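Local coordinates for protein phosphoglycerate dehydrogenase (Lactobacillus plantarum, PDB 3EVT) that probably catalyses the NAD-dependent oxidation of 3-phosphoglycerate at its 2-hydroxyl, the entry step of serine biosynthesis, at residues A[62-70]-A[80-91]. Numbering follows the deposited sequence.
Sequences LKFVQVISA and LQAAGVVVANTS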
loop_
_atom_site.group_PDB
_atom_site.type_symbol
_atom_site.label_atom_id
_atom_site.label_comp_id
_atom_site.label_asym_id
_atom_site.label_seq_id
_atom_site.Cartn_x
_atom_site.Cartn_y
_atom_site.Cartn_z
ATOM N N LEU A 62 -21.354 26.882 -8.754
ATOM C CA LEU A 62 -20.826 25.961 -7.747
ATOM C C LEU A 62 -20.645 24.606 -8.384
ATOM O O LEU A 62 -21.537 24.105 -9.092
ATOM C CB LEU A 62 -21.727 25.867 -6.515
ATOM C CG LEU A 62 -21.248 24.997 -5.358
ATOM C CD1 LEU A 62 -20.032 25.620 -4.675
ATOM C CD2 LEU A 62 -22.385 24.745 -4.315
ATOM N N LYS A 63 -19.482 24.001 -8.134
ATOM C CA LYS A 63 -19.161 22.753 -8.777
ATOM C C LYS A 63 -18.791 21.623 -7.792
ATOM O O LYS A 63 -19.016 20.462 -8.062
ATOM C CB LYS A 63 -18.040 23.012 -9.786
ATOM C CG LYS A 63 -18.414 23.949 -10.938
ATOM C CD LYS A 63 -17.308 23.975 -11.996
ATOM C CE LYS A 63 -17.104 25.375 -12.584
ATOM N NZ LYS A 63 -18.392 26.083 -12.787
ATOM N N PHE A 64 -18.220 21.960 -6.642
ATOM C CA PHE A 64 -17.737 20.936 -5.713
ATOM C C PHE A 64 -17.942 21.406 -4.274
ATOM O O PHE A 64 -17.429 22.436 -3.905
ATOM C CB PHE A 64 -16.245 20.599 -6.041
ATOM C CG PHE A 64 -15.463 19.863 -4.917
ATOM C CD1 PHE A 64 -16.027 18.799 -4.203
ATOM C CD2 PHE A 64 -14.130 20.207 -4.661
ATOM C CE1 PHE A 64 -15.289 18.116 -3.195
ATOM C CE2 PHE A 64 -13.358 19.539 -3.689
ATOM C CZ PHE A 64 -13.950 18.506 -2.923
ATOM N N VAL A 65 -18.709 20.651 -3.466
ATOM C CA VAL A 65 -18.760 20.894 -1.992
ATOM C C VAL A 65 -18.035 19.787 -1.204
ATOM O O VAL A 65 -18.324 18.609 -1.360
ATOM C CB VAL A 65 -20.213 21.020 -1.478
ATOM C CG1 VAL A 65 -20.238 21.173 0.049
ATOM C CG2 VAL A 65 -20.894 22.213 -2.114
ATOM N N GLN A 66 -17.075 20.158 -0.378
ATOM C CA GLN A 66 -16.454 19.197 0.515
ATOM C C GLN A 66 -17.000 19.420 1.922
ATOM O O GLN A 66 -16.655 20.424 2.541
ATOM C CB GLN A 66 -14.919 19.393 0.565
ATOM C CG GLN A 66 -14.237 18.529 1.620
ATOM C CD GLN A 66 -14.030 17.077 1.192
ATOM O OE1 GLN A 66 -13.427 16.812 0.122
ATOM N NE2 GLN A 66 -14.524 16.108 2.023
ATOM N N VAL A 67 -17.788 18.485 2.457
ATOM C CA VAL A 67 -18.216 18.595 3.865
ATOM C C VAL A 67 -17.185 17.955 4.803
ATOM O O VAL A 67 -16.454 17.044 4.391
ATOM C CB VAL A 67 -19.678 18.096 4.072
ATOM C CG1 VAL A 67 -20.585 19.005 3.299
ATOM C CG2 VAL A 67 -19.889 16.679 3.514
ATOM N N ILE A 68 -17.075 18.468 6.030
ATOM C CA ILE A 68 -16.014 18.026 6.923
ATOM C C ILE A 68 -16.529 17.167 8.049
ATOM O O ILE A 68 -15.983 17.187 9.134
ATOM C CB ILE A 68 -15.203 19.185 7.488
ATOM C CG1 ILE A 68 -16.128 20.378 7.777
ATOM C CG2 ILE A 68 -14.093 19.604 6.498
ATOM C CD1 ILE A 68 -16.505 20.570 9.275
ATOM N N SER A 69 -17.563 16.385 7.766
ATOM C CA SER A 69 -17.970 15.320 8.657
ATOM C C SER A 69 -18.674 14.281 7.790
ATOM O O SER A 69 -19.066 14.608 6.679
ATOM C CB SER A 69 -18.888 15.895 9.731
ATOM O OG SER A 69 -19.712 16.901 9.158
ATOM N N ALA A 70 -18.785 13.038 8.261
ATOM C CA ALA A 70 -19.280 11.927 7.445
ATOM C C ALA A 70 -20.745 12.127 7.032
ATOM O O ALA A 70 -21.211 11.537 6.037
ATOM C CB ALA A 70 -19.141 10.606 8.181
ATOM N N LEU A 80 -28.236 20.010 -5.343
ATOM C CA LEU A 80 -26.845 19.669 -5.683
ATOM C C LEU A 80 -26.774 18.761 -6.907
ATOM O O LEU A 80 -26.024 19.007 -7.841
ATOM C CB LEU A 80 -26.165 19.012 -4.478
ATOM C CG LEU A 80 -25.940 20.002 -3.341
ATOM C CD1 LEU A 80 -25.754 19.292 -2.020
ATOM C CD2 LEU A 80 -24.777 20.934 -3.663
ATOM N N GLN A 81 -27.587 17.723 -6.920
ATOM C CA GLN A 81 -27.634 16.874 -8.064
ATOM C C GLN A 81 -28.116 17.670 -9.287
ATOM O O GLN A 81 -27.563 17.540 -10.388
ATOM C CB GLN A 81 -28.559 15.698 -7.765
ATOM C CG GLN A 81 -28.873 14.796 -8.949
ATOM C CD GLN A 81 -28.965 13.345 -8.515
ATOM O OE1 GLN A 81 -28.369 12.446 -9.136
ATOM N NE2 GLN A 81 -29.681 13.104 -7.412
ATOM N N ALA A 82 -29.143 18.497 -9.103
ATOM C CA ALA A 82 -29.738 19.183 -10.250
ATOM C C ALA A 82 -28.733 20.155 -10.841
ATOM O O ALA A 82 -28.675 20.372 -12.054
ATOM C CB ALA A 82 -31.041 19.911 -9.852
ATOM N N ALA A 83 -27.900 20.724 -9.990
ATOM C CA ALA A 83 -26.964 21.689 -10.484
ATOM C C ALA A 83 -25.689 20.969 -10.891
ATOM O O ALA A 83 -24.736 21.600 -11.345
ATOM C CB ALA A 83 -26.688 22.722 -9.426
ATOM N N GLY A 84 -25.650 19.647 -10.740
ATOM C CA GLY A 84 -24.422 18.894 -11.098
ATOM C C GLY A 84 -23.227 19.082 -10.140
ATOM O O GLY A 84 -22.074 18.851 -10.511
ATOM N N VAL A 85 -23.494 19.494 -8.905
ATOM C CA VAL A 85 -22.420 19.648 -7.944
ATOM C C VAL A 85 -21.907 18.308 -7.418
ATOM O O VAL A 85 -22.702 17.479 -7.024
ATOM C CB VAL A 85 -22.844 20.550 -6.804
ATOM C CG1 VAL A 85 -21.654 20.667 -5.801
ATOM C CG2 VAL A 85 -23.214 21.916 -7.401
ATOM N N VAL A 86 -20.583 18.093 -7.454
ATOM C CA VAL A 86 -19.993 16.909 -6.784
ATOM C C VAL A 86 -19.761 17.190 -5.297
ATOM O O VAL A 86 -19.437 18.300 -4.927
ATOM C CB VAL A 86 -18.697 16.298 -7.498
ATOM C CG1 VAL A 86 -19.018 15.826 -8.963
ATOM C CG2 VAL A 86 -17.497 17.208 -7.441
ATOM N N VAL A 87 -19.984 16.176 -4.463
ATOM C CA VAL A 87 -19.803 16.291 -3.026
ATOM C C VAL A 87 -18.933 15.140 -2.500
ATOM O O VAL A 87 -19.044 14.004 -2.958
ATOM C CB VAL A 87 -21.171 16.308 -2.286
ATOM C CG1 VAL A 87 -20.977 16.581 -0.799
ATOM C CG2 VAL A 87 -22.079 17.356 -2.908
ATOM N N ALA A 88 -18.049 15.450 -1.551
ATOM C CA ALA A 88 -17.265 14.433 -0.835
ATOM C C ALA A 88 -17.412 14.735 0.636
ATOM O O ALA A 88 -17.717 15.890 1.000
ATOM C CB ALA A 88 -15.799 14.462 -1.222
ATOM N N ASN A 89 -17.198 13.699 1.469
ATOM C CA ASN A 89 -17.221 13.824 2.917
ATOM C C ASN A 89 -15.899 13.349 3.510
ATOM O O ASN A 89 -14.887 13.305 2.804
ATOM C CB ASN A 89 -18.438 13.109 3.499
ATOM C CG ASN A 89 -18.326 11.635 3.405
ATOM O OD1 ASN A 89 -17.324 11.099 2.932
ATOM N ND2 ASN A 89 -19.367 10.944 3.855
ATOM N N THR A 90 -15.900 13.046 4.812
ATOM C CA THR A 90 -14.696 12.693 5.566
ATOM C C THR A 90 -14.769 11.318 6.252
ATOM O O THR A 90 -14.227 11.145 7.348
ATOM C CB THR A 90 -14.437 13.714 6.684
ATOM O OG1 THR A 90 -15.691 14.007 7.317
ATOM C CG2 THR A 90 -13.796 15.031 6.128
ATOM N N SER A 91 -15.417 10.338 5.645
ATOM C CA SER A 91 -15.373 9.011 6.247
ATOM C C SER A 91 -14.066 8.240 6.080
ATOM O O SER A 91 -13.175 8.628 5.313
ATOM C CB SER A 91 -16.555 8.142 5.815
ATOM O OG SER A 91 -16.667 8.135 4.426
HETATM O O HOH W 1 -21.865 22.552 -11.424
#
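L80, in the last turn of helix 77-82, turns its CD2 methyl to CG2 of V65, and the chain leaves the helix through a Schellman motif at G84. V85 lies alongside the start of the first strand: its CG1, held anti to the backbone N (chi1 180°), is 4.1 Å from V65 CG2, while its CG2 lies against the carbonyl oxygen of L62. V86 N donates to K63 O at 2.9 Å; V86 O accepts from V65 N and lies in plane at the edge of the F64 ring, 3.5 Å from CD1. V87 packs with V65 on one face; A88 sits on the other beside F64 and Q66, and its N and O bond V65 O and V67 N. Bent at chi2 (79°), Q66 sends NE2 to N89 O at 2.9 Å, reached from above the carbonyl plane, and to V67 O at 3.2 Å, while N295 ND2 holds OE1. A leucine here would probably cost V67 O and N89 O, which keeps N308, their shared donor and leave N295 without this acceptor. N89 ND2 reaches A70 O, tying the loops past the strands, and T90 CG2 packs beside V67 O. The contact illustrates how a side-chain amide extends parallel strand pairing past its last bridge, in a beta-alpha-beta unit with strand 86-88 edging this chain's five-stranded sheet, consistent with the flavodoxin-like substrate-binding domain of D-2-hydroxyacid dehydrogenases.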